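Local coordinates for trehalose synthase regulatory protein (PDB 5HUS), which probably serves as a regulatory subunit of the fungal trehalose-synthesis complex, its C-terminal domain having the HAD-type fold of trehalose-phosphatases, at residues A[126-140]-A[149-163]. Sequence-based numbering, arbitrary orientation.
Sequences IVKLVESKVERLPGS and VRFHAGKSFSEDRER
Phe151 reaches from strand 149-152 into the C-terminal end of helix 116-136, its CG anti to the backbone N (chi1 -179°). Val134 CG2 lies 3.5 Å from Phe151 CE1, approaching the ring obliquely, as do Lys133 CB and Leu137 CD2. Val130 O sits over one ring face, whereas Ser140 OG meets the edge, 3.4 Å from Phe151 CE1. Earlier along the strand, Val149 divides its branches: CG2 packs on Ile126 CG2 at 3.6 Å and also touches Val127, while CG1 meets Val130 CG2. The axes of helix segment 126-136 and strand 149-152 lie 4° from parallel, 9.2 Å apart at closest approach, so successive helical turns meet Val149 and then Phe151.

Beyond the helix, the type II turn Leu137–Ser140 faces the type II' turn Ala153–Ser156. Lys155 N donates to Gly139 O (3.1 Å, 143° at the hydrogen), coming from above the carbonyl plane rather than along a lone pair. Leu137 CD2 touches Ser156 OG, and its CD1 lies against the extended Arg163 side chain, whose NH2 makes a weak bond to Arg136 O (2.9 Å).

Each turn is braced by its own serine. Ser140 OG donates to Leu137 O in the carbonyl plane, and Ser156 OG donates to Ala153 O while also bonding Ser164; both carbonyls additionally accept a backbone N-H. Further out, Lys133 bends at chi2, carrying NZ away to Glu170 and His174 on helix 161-179.

The contact thus joins helix 116-136 to the four-stranded antiparallel sheet, consistent with the alpha/beta cap of HAD-type trehalose-phosphatases. Apolar side chains supply its buried helix–strand part, one backbone bond links the two turns, and a weak bond from Arg163 joins the next helix to the end of helix 116-136, which suggests that burial of apolar groups, more than polar bonding, holds the two segments together.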
ATOM      1  N   ILE A 126      15.075  15.342   5.245  1.00 26.10           N
ATOM      2  CA  ILE A 126      14.919  13.984   5.753  1.00 21.79           C
ATOM      3  C   ILE A 126      16.094  13.103   5.340  1.00 24.15           C
ATOM      4  O   ILE A 126      16.652  12.375   6.163  1.00 26.78           O
ATOM      5  CB  ILE A 126      13.598  13.352   5.261  1.00 19.70           C
ATOM      6  CG1 ILE A 126      12.411  14.166   5.776  1.00 25.27           C
ATOM      7  CG2 ILE A 126      13.497  11.903   5.720  1.00 20.97           C
ATOM      8  CD1 ILE A 126      11.066  13.740   5.198  1.00 26.37           C
ATOM      9  N   VAL A 127      16.477  13.183   4.069  1.00 23.07           N
ATOM     10  CA  VAL A 127      17.580  12.378   3.549  1.00 22.19           C
ATOM     11  C   VAL A 127      18.895  12.700   4.258  1.00 25.52           C
ATOM     12  O   VAL A 127      19.652  11.797   4.627  1.00 27.88           O
ATOM     13  CB  VAL A 127      17.756  12.584   2.035  1.00 25.60           C
ATOM     14  CG1 VAL A 127      19.058  11.954   1.564  1.00 31.30           C
ATOM     15  CG2 VAL A 127      16.574  11.976   1.285  1.00 25.34           C
ATOM     16  N   LYS A 128      19.152  13.989   4.452  1.00 27.52           N
ATOM     17  CA  LYS A 128      20.355  14.449   5.136  1.00 29.25           C
ATOM     18  C   LYS A 128      20.407  13.909   6.563  1.00 28.12           C
ATOM     19  O   LYS A 128      21.446  13.428   7.022  1.00 30.57           O
ATOM     20  CB  LYS A 128      20.405  15.978   5.140  1.00 31.62           C
ATOM     21  CG  LYS A 128      21.691  16.566   5.697  1.00 43.15           C
ATOM     22  CD  LYS A 128      22.179  17.717   4.829  1.00 46.25           C
ATOM     23  CE  LYS A 128      23.314  18.468   5.500  1.00 52.91           C
ATOM     24  NZ  LYS A 128      22.857  19.107   6.763  1.00 49.24           N
ATOM     25  N   LEU A 129      19.272  13.974   7.248  1.00 26.57           N
ATOM     26  CA  LEU A 129      19.156  13.461   8.608  1.00 27.81           C
ATOM     27  C   LEU A 129      19.461  11.961   8.647  1.00 35.98           C
ATOM     28  O   LEU A 129      20.279  11.506   9.450  1.00 29.55           O
ATOM     29  CB  LEU A 129      17.758  13.757   9.163  1.00 24.55           C
ATOM     30  CG  LEU A 129      17.448  13.533  10.646  1.00 29.36           C
ATOM     31  CD1 LEU A 129      16.262  14.388  11.058  1.00 36.28           C
ATOM     32  CD2 LEU A 129      17.160  12.065  10.952  1.00 29.26           C
ATOM     33  N   VAL A 130      18.818  11.197   7.769  1.00 24.77           N
ATOM     34  CA  VAL A 130      19.033   9.753   7.727  1.00 29.72           C
ATOM     35  C   VAL A 130      20.482   9.416   7.384  1.00 30.50           C
ATOM     36  O   VAL A 130      21.069   8.500   7.967  1.00 28.94           O
ATOM     37  CB  VAL A 130      18.092   9.070   6.715  1.00 29.04           C
ATOM     38  CG1 VAL A 130      18.435   7.594   6.575  1.00 28.20           C
ATOM     39  CG2 VAL A 130      16.644   9.245   7.152  1.00 26.78           C
ATOM     40  N   GLU A 131      21.072  10.170   6.461  1.00 27.26           N
ATOM     41  CA  GLU A 131      22.446   9.898   6.045  1.00 28.70           C
ATOM     42  C   GLU A 131      23.430  10.111   7.197  1.00 33.31           C
ATOM     43  O   GLU A 131      24.419   9.388   7.310  1.00 33.85           O
ATOM     44  CB  GLU A 131      22.825  10.763   4.837  1.00 30.28           C
ATOM     45  CG  GLU A 131      22.312  10.200   3.510  1.00 24.13           C
ATOM     46  CD  GLU A 131      22.584  11.114   2.329  1.00 36.36           C
ATOM     47  OE1 GLU A 131      22.815  12.323   2.541  1.00 40.62           O
ATOM     48  OE2 GLU A 131      22.564  10.619   1.185  1.00 35.69           O
ATOM     49  N   SER A 132      23.139  11.080   8.063  1.00 32.61           N
ATOM     50  CA  SER A 132      23.986  11.350   9.224  1.00 34.37           C
ATOM     51  C   SER A 132      23.911  10.220  10.251  1.00 37.97           C
ATOM     52  O   SER A 132      24.863   9.986  10.996  1.00 34.99           O
ATOM     53  CB  SER A 132      23.603  12.679   9.882  1.00 35.33           C
ATOM     54  OG  SER A 132      22.390  12.569  10.608  1.00 46.19           O
ATOM     55  N   LYS A 133      22.778   9.526  10.293  1.00 28.64           N
ATOM     56  CA  LYS A 133      22.637   8.356  11.149  1.00 28.35           C
ATOM     57  C   LYS A 133      23.448   7.198  10.585  1.00 34.60           C
ATOM     58  O   LYS A 133      24.062   6.435  11.332  1.00 30.94           O
ATOM     59  CB  LYS A 133      21.171   7.938  11.287  1.00 32.93           C
ATOM     60  CG  LYS A 133      20.247   9.023  11.809  1.00 31.18           C
ATOM     61  CD  LYS A 133      20.662   9.506  13.189  1.00 40.02           C
ATOM     62  CE  LYS A 133      19.671  10.532  13.724  1.00 33.69           C
ATOM     63  NZ  LYS A 133      20.092  11.072  15.048  1.00 34.42           N
ATOM     64  N   VAL A 134      23.429   7.069   9.262  1.00 31.10           N
ATOM     65  CA  VAL A 134      24.161   6.008   8.582  1.00 30.16           C
ATOM     66  C   VAL A 134      25.646   6.088   8.914  1.00 28.16           C
ATOM     67  O   VAL A 134      26.283   5.070   9.184  1.00 33.23           O
ATOM     68  CB  VAL A 134      23.960   6.070   7.051  1.00 29.43           C
ATOM     69  CG1 VAL A 134      24.909   5.115   6.339  1.00 26.18           C
ATOM     70  CG2 VAL A 134      22.510   5.753   6.689  1.00 30.18           C
ATOM     71  N   GLU A 135      26.185   7.305   8.914  1.00 37.07           N
ATOM     72  CA  GLU A 135      27.599   7.527   9.213  1.00 42.64           C
ATOM     73  C   GLU A 135      27.986   6.999  10.590  1.00 38.69           C
ATOM     74  O   GLU A 135      29.068   6.444  10.766  1.00 58.91           O
ATOM     75  CB  GLU A 135      27.939   9.016   9.125  1.00 43.18           C
ATOM     76  CG  GLU A 135      27.560   9.666   7.804  1.00 49.18           C
ATOM     77  CD  GLU A 135      27.781  11.170   7.800  1.00 63.65           C
ATOM     78  OE1 GLU A 135      27.377  11.840   8.777  1.00 59.97           O
ATOM     79  OE2 GLU A 135      28.367  11.679   6.820  1.00 68.71           O
ATOM     80  N   ARG A 136      27.094   7.162  11.562  1.00 41.30           N
ATOM     81  CA  ARG A 136      27.396   6.794  12.940  1.00 43.62           C
ATOM     82  C   ARG A 136      27.026   5.342  13.249  1.00 46.63           C
ATOM     83  O   ARG A 136      27.261   4.860  14.357  1.00 43.51           O
ATOM     84  CB  ARG A 136      26.680   7.746  13.906  1.00 55.48           C
ATOM     85  CG  ARG A 136      26.983   9.218  13.636  1.00 47.41           C
ATOM     86  CD  ARG A 136      26.251  10.151  14.587  1.00 51.41           C
ATOM     87  NE  ARG A 136      26.924  10.264  15.879  1.00 74.84           N
ATOM     88  CZ  ARG A 136      26.588  11.138  16.824  1.00 74.13           C
ATOM     89  NH1 ARG A 136      25.589  11.987  16.622  1.00 72.43           N
ATOM     90  NH2 ARG A 136      27.260  11.171  17.968  1.00 66.34           N
ATOM     91  N   LEU A 137      26.461   4.647  12.264  1.00 36.20           N
ATOM     92  CA  LEU A 137      26.074   3.248  12.435  1.00 31.59           C
ATOM     93  C   LEU A 137      26.530   2.404  11.245  1.00 38.03           C
ATOM     94  O   LEU A 137      25.762   2.176  10.306  1.00 33.80           O
ATOM     95  CB  LEU A 137      24.556   3.128  12.622  1.00 29.74           C
ATOM     96  CG  LEU A 137      23.968   1.745  12.931  1.00 40.28           C
ATOM     97  CD1 LEU A 137      24.376   1.265  14.314  1.00 38.47           C
ATOM     98  CD2 LEU A 137      22.450   1.758  12.800  1.00 33.06           C
ATOM     99  N   PRO A 138      27.787   1.936  11.279  1.00 41.59           N
ATOM    100  CA  PRO A 138      28.359   1.176  10.160  1.00 31.42           C
ATOM    101  C   PRO A 138      27.542  -0.067   9.825  1.00 40.00           C
ATOM    102  O   PRO A 138      27.072  -0.768  10.725  1.00 33.08           O
ATOM    103  CB  PRO A 138      29.761   0.799  10.663  1.00 40.50           C
ATOM    104  CG  PRO A 138      29.703   0.960  12.146  1.00 47.33           C
ATOM    105  CD  PRO A 138      28.732   2.064  12.400  1.00 42.49           C
ATOM    106  N   GLY A 139      27.366  -0.321   8.532  1.00 33.71           N
ATOM    107  CA  GLY A 139      26.561  -1.437   8.080  1.00 28.45           C
ATOM    108  C   GLY A 139      25.160  -1.003   7.682  1.00 30.18           C
ATOM    109  O   GLY A 139      24.466  -1.706   6.944  1.00 29.80           O
ATOM    110  N   SER A 140      24.738   0.157   8.172  1.00 28.63           N
ATOM    111  CA  SER A 140      23.413   0.661   7.833  1.00 34.39           C
ATOM    112  C   SER A 140      23.480   1.451   6.534  1.00 35.33           C
ATOM    113  O   SER A 140      24.563   1.834   6.091  1.00 28.89           O
ATOM    114  CB  SER A 140      22.848   1.526   8.963  1.00 34.55           C
ATOM    115  OG  SER A 140      23.543   2.753   9.086  1.00 30.06           O
ATOM    116  N   VAL A 149      11.571   7.815   2.469  1.00 20.77           N
ATOM    117  CA  VAL A 149      12.960   7.540   2.814  1.00 19.85           C
ATOM    118  C   VAL A 149      12.973   6.341   3.748  1.00 22.34           C
ATOM    119  O   VAL A 149      12.151   6.253   4.666  1.00 22.22           O
ATOM    120  CB  VAL A 149      13.654   8.750   3.481  1.00 21.00           C
ATOM    121  CG1 VAL A 149      15.121   8.438   3.764  1.00 25.08           C
ATOM    122  CG2 VAL A 149      13.531  10.005   2.606  1.00 20.40           C
ATOM    123  N   ARG A 150      13.887   5.410   3.504  1.00 18.66           N
ATOM    124  CA  ARG A 150      13.984   4.231   4.355  1.00 23.21           C
ATOM    125  C   ARG A 150      15.399   4.072   4.902  1.00 28.61           C
ATOM    126  O   ARG A 150      16.376   4.076   4.155  1.00 27.59           O
ATOM    127  CB  ARG A 150      13.552   2.976   3.592  1.00 22.05           C
ATOM    128  CG  ARG A 150      13.272   1.787   4.499  1.00 30.85           C
ATOM    129  CD  ARG A 150      12.722   0.589   3.727  1.00 35.27           C
ATOM    130  NE  ARG A 150      11.351   0.785   3.263  1.00 38.10           N
ATOM    131  CZ  ARG A 150      10.290   0.186   3.793  1.00 43.40           C
ATOM    132  NH1 ARG A 150      10.434  -0.654   4.810  1.00 41.88           N
ATOM    133  NH2 ARG A 150       9.079   0.419   3.304  1.00 45.08           N
ATOM    134  N   PHE A 151      15.488   3.947   6.223  1.00 21.70           N
ATOM    135  CA  PHE A 151      16.756   3.783   6.919  1.00 21.95           C
ATOM    136  C   PHE A 151      16.920   2.304   7.255  1.00 25.08           C
ATOM    137  O   PHE A 151      16.239   1.789   8.135  1.00 25.34           O
ATOM    138  CB  PHE A 151      16.778   4.654   8.183  1.00 26.17           C
ATOM    139  CG  PHE A 151      18.062   4.586   8.970  1.00 30.10           C
ATOM    140  CD1 PHE A 151      19.263   4.263   8.363  1.00 29.75           C
ATOM    141  CD2 PHE A 151      18.062   4.863  10.330  1.00 36.52           C
ATOM    142  CE1 PHE A 151      20.436   4.207   9.099  1.00 32.59           C
ATOM    143  CE2 PHE A 151      19.231   4.807  11.068  1.00 35.30           C
ATOM    144  CZ  PHE A 151      20.417   4.477  10.450  1.00 31.38           C
ATOM    145  N   HIS A 152      17.814   1.622   6.545  1.00 22.91           N
ATOM    146  CA  HIS A 152      18.005   0.185   6.722  1.00 27.84           C
ATOM    147  C   HIS A 152      19.110  -0.127   7.728  1.00 23.09           C
ATOM    148  O   HIS A 152      20.209   0.410   7.633  1.00 27.32           O
ATOM    149  CB  HIS A 152      18.356  -0.486   5.394  1.00 27.91           C
ATOM    150  CG  HIS A 152      17.283  -0.395   4.351  1.00 27.59           C
ATOM    151  ND1 HIS A 152      16.405  -1.426   4.103  1.00 25.52           N
ATOM    152  CD2 HIS A 152      16.976   0.583   3.466  1.00 25.04           C
ATOM    153  CE1 HIS A 152      15.591  -1.082   3.120  1.00 27.88           C
ATOM    154  NE2 HIS A 152      15.918   0.131   2.715  1.00 19.88           N
ATOM    155  N   ALA A 153      18.819  -1.010   8.676  1.00 26.64           N
ATOM    156  CA  ALA A 153      19.822  -1.435   9.646  1.00 29.09           C
ATOM    157  C   ALA A 153      20.961  -2.170   8.947  1.00 26.43           C
ATOM    158  O   ALA A 153      22.120  -2.045   9.336  1.00 24.74           O
ATOM    159  CB  ALA A 153      19.195  -2.317  10.709  1.00 34.52           C
ATOM    160  N   GLY A 154      20.619  -2.929   7.910  1.00 28.18           N
ATOM    161  CA  GLY A 154      21.607  -3.677   7.157  1.00 27.97           C
ATOM    162  C   GLY A 154      22.424  -4.572   8.067  1.00 31.16           C
ATOM    163  O   GLY A 154      21.874  -5.266   8.922  1.00 33.60           O
ATOM    164  N   LYS A 155      23.741  -4.521   7.905  1.00 35.35           N
ATOM    165  CA  LYS A 155      24.643  -5.398   8.643  1.00 34.88           C
ATOM    166  C   LYS A 155      24.801  -4.978  10.103  1.00 38.13           C
ATOM    167  O   LYS A 155      25.248  -5.770  10.932  1.00 42.18           O
ATOM    168  CB  LYS A 155      26.014  -5.442   7.961  1.00 31.92           C
ATOM    169  CG  LYS A 155      26.897  -6.602   8.416  1.00 37.82           C
ATOM    170  CD  LYS A 155      28.294  -6.504   7.823  1.00 45.26           C
ATOM    171  CE  LYS A 155      29.249  -7.479   8.503  1.00 39.83           C
ATOM    172  NZ  LYS A 155      30.673  -7.120   8.261  1.00 55.37           N
ATOM    173  N   SER A 156      24.432  -3.740  10.423  1.00 30.14           N
ATOM    174  CA  SER A 156      24.545  -3.260  11.799  1.00 29.81           C
ATOM    175  C   SER A 156      23.664  -4.090  12.726  1.00 35.01           C
ATOM    176  O   SER A 156      23.941  -4.208  13.920  1.00 37.46           O
ATOM    177  CB  SER A 156      24.166  -1.780  11.901  1.00 40.05           C
ATOM    178  OG  SER A 156      22.758  -1.603  11.896  1.00 35.18           O
ATOM    179  N   PHE A 157      22.611  -4.671  12.157  1.00 30.32           N
ATOM    180  CA  PHE A 157      21.643  -5.458  12.915  1.00 34.67           C
ATOM    181  C   PHE A 157      22.252  -6.761  13.415  1.00 43.11           C
ATOM    182  O   PHE A 157      21.885  -7.257  14.481  1.00 40.20           O
ATOM    183  CB  PHE A 157      20.413  -5.755  12.055  1.00 33.12           C
ATOM    184  CG  PHE A 157      19.218  -6.215  12.838  1.00 37.84           C
ATOM    185  CD1 PHE A 157      18.464  -5.309  13.567  1.00 48.60           C
ATOM    186  CD2 PHE A 157      18.834  -7.547  12.829  1.00 51.14           C
ATOM    187  CE1 PHE A 157      17.354  -5.725  14.283  1.00 52.15           C
ATOM    188  CE2 PHE A 157      17.724  -7.969  13.543  1.00 49.01           C
ATOM    189  CZ  PHE A 157      16.984  -7.057  14.269  1.00 52.82           C
ATOM    190  N   SER A 158      23.172  -7.322  12.637  1.00 36.26           N
ATOM    191  CA  SER A 158      23.834  -8.560  13.028  1.00 30.10           C
ATOM    192  C   SER A 158      25.078  -8.262  13.866  1.00 36.28           C
ATOM    193  O   SER A 158      25.414  -9.012  14.782  1.00 36.28           O
ATOM    194  CB  SER A 158      24.193  -9.393  11.790  1.00 35.33           C
ATOM    195  OG  SER A 158      24.917  -8.628  10.842  1.00 39.65           O
ATOM    196  N   GLU A 159      25.752  -7.159  13.556  1.00 32.23           N
ATOM    197  CA  GLU A 159      26.934  -6.743  14.307  1.00 34.17           C
ATOM    198  C   GLU A 159      26.600  -6.421  15.764  1.00 39.07           C
ATOM    199  O   GLU A 159      27.386  -6.710  16.668  1.00 34.68           O
ATOM    200  CB  GLU A 159      27.593  -5.536  13.633  1.00 43.26           C
ATOM    201  CG  GLU A 159      28.351  -5.885  12.361  1.00 49.62           C
ATOM    202  CD  GLU A 159      29.530  -6.805  12.624  1.00 51.17           C
ATOM    203  OE1 GLU A 159      30.375  -6.458  13.476  1.00 57.87           O
ATOM    204  OE2 GLU A 159      29.607  -7.876  11.986  1.00 47.35           O
ATOM    205  N   ASP A 160      25.434  -5.821  15.983  1.00 29.08           N
ATOM    206  CA  ASP A 160      24.930  -5.561  17.329  1.00 29.20           C
ATOM    207  C   ASP A 160      23.461  -5.162  17.231  1.00 34.92           C
ATOM    208  O   ASP A 160      23.142  -4.002  16.985  1.00 32.19           O
ATOM    209  CB  ASP A 160      25.742  -4.468  18.030  1.00 34.33           C
ATOM    210  CG  ASP A 160      25.413  -4.347  19.520  1.00 46.84           C
ATOM    211  OD1 ASP A 160      24.341  -4.818  19.950  1.00 42.83           O
ATOM    212  OD2 ASP A 160      26.235  -3.770  20.264  1.00 61.74           O
ATOM    213  N   ARG A 161      22.571  -6.131  17.424  1.00 33.08           N
ATOM    214  CA  ARG A 161      21.142  -5.896  17.256  1.00 33.42           C
ATOM    215  C   ARG A 161      20.630  -4.824  18.217  1.00 39.55           C
ATOM    216  O   ARG A 161      19.768  -4.019  17.860  1.00 38.43           O
ATOM    217  CB  ARG A 161      20.366  -7.198  17.449  1.00 42.03           C
ATOM    218  CG  ARG A 161      18.874  -7.075  17.199  1.00 53.82           C
ATOM    219  CD  ARG A 161      18.193  -8.427  17.294  1.00 52.48           C
ATOM    220  NE  ARG A 161      18.668  -9.173  18.454  1.00 53.86           N
ATOM    221  CZ  ARG A 161      18.206  -9.008  19.688  1.00 64.48           C
ATOM    222  NH1 ARG A 161      17.251  -8.118  19.931  1.00 63.34           N
ATOM    223  NH2 ARG A 161      18.702  -9.733  20.682  1.00 69.96           N
ATOM    224  N   GLU A 162      21.178  -4.813  19.427  1.00 38.20           N
ATOM    225  CA  GLU A 162      20.764  -3.861  20.453  1.00 37.93           C
ATOM    226  C   GLU A 162      21.126  -2.429  20.072  1.00 36.53           C
ATOM    227  O   GLU A 162      20.307  -1.521  20.191  1.00 40.79           O
ATOM    228  CB  GLU A 162      21.400  -4.222  21.799  1.00 47.30           C
ATOM    229  CG  GLU A 162      20.403  -4.350  22.939  1.00 58.23           C
ATOM    230  CD  GLU A 162      19.345  -5.402  22.670  1.00 66.19           C
ATOM    231  OE1 GLU A 162      19.709  -6.587  22.505  1.00 60.21           O
ATOM    232  OE2 GLU A 162      18.150  -5.043  22.621  1.00 53.90           O
ATOM    233  N   ARG A 163      22.359  -2.231  19.618  1.00 39.59           N
ATOM    234  CA  ARG A 163      22.806  -0.913  19.177  1.00 43.10           C
ATOM    235  C   ARG A 163      21.997  -0.448  17.972  1.00 40.87           C
ATOM    236  O   ARG A 163      21.618   0.721  17.876  1.00 40.69           O
ATOM    237  CB  ARG A 163      24.293  -0.932  18.829  1.00 39.06           C
ATOM    238  CG  ARG A 163      24.807   0.386  18.279  1.00 37.87           C
ATOM    239  CD  ARG A 163      26.216   0.257  17.731  1.00 44.94           C
ATOM    240  NE  ARG A 163      26.695   1.524  17.187  1.00 42.00           N
ATOM    241  CZ  ARG A 163      27.903   1.706  16.665  1.00 57.88           C
ATOM    242  NH1 ARG A 163      28.765   0.698  16.610  1.00 56.76           N
ATOM    243  NH2 ARG A 163      28.251   2.898  16.195  1.00 51.30           N
TER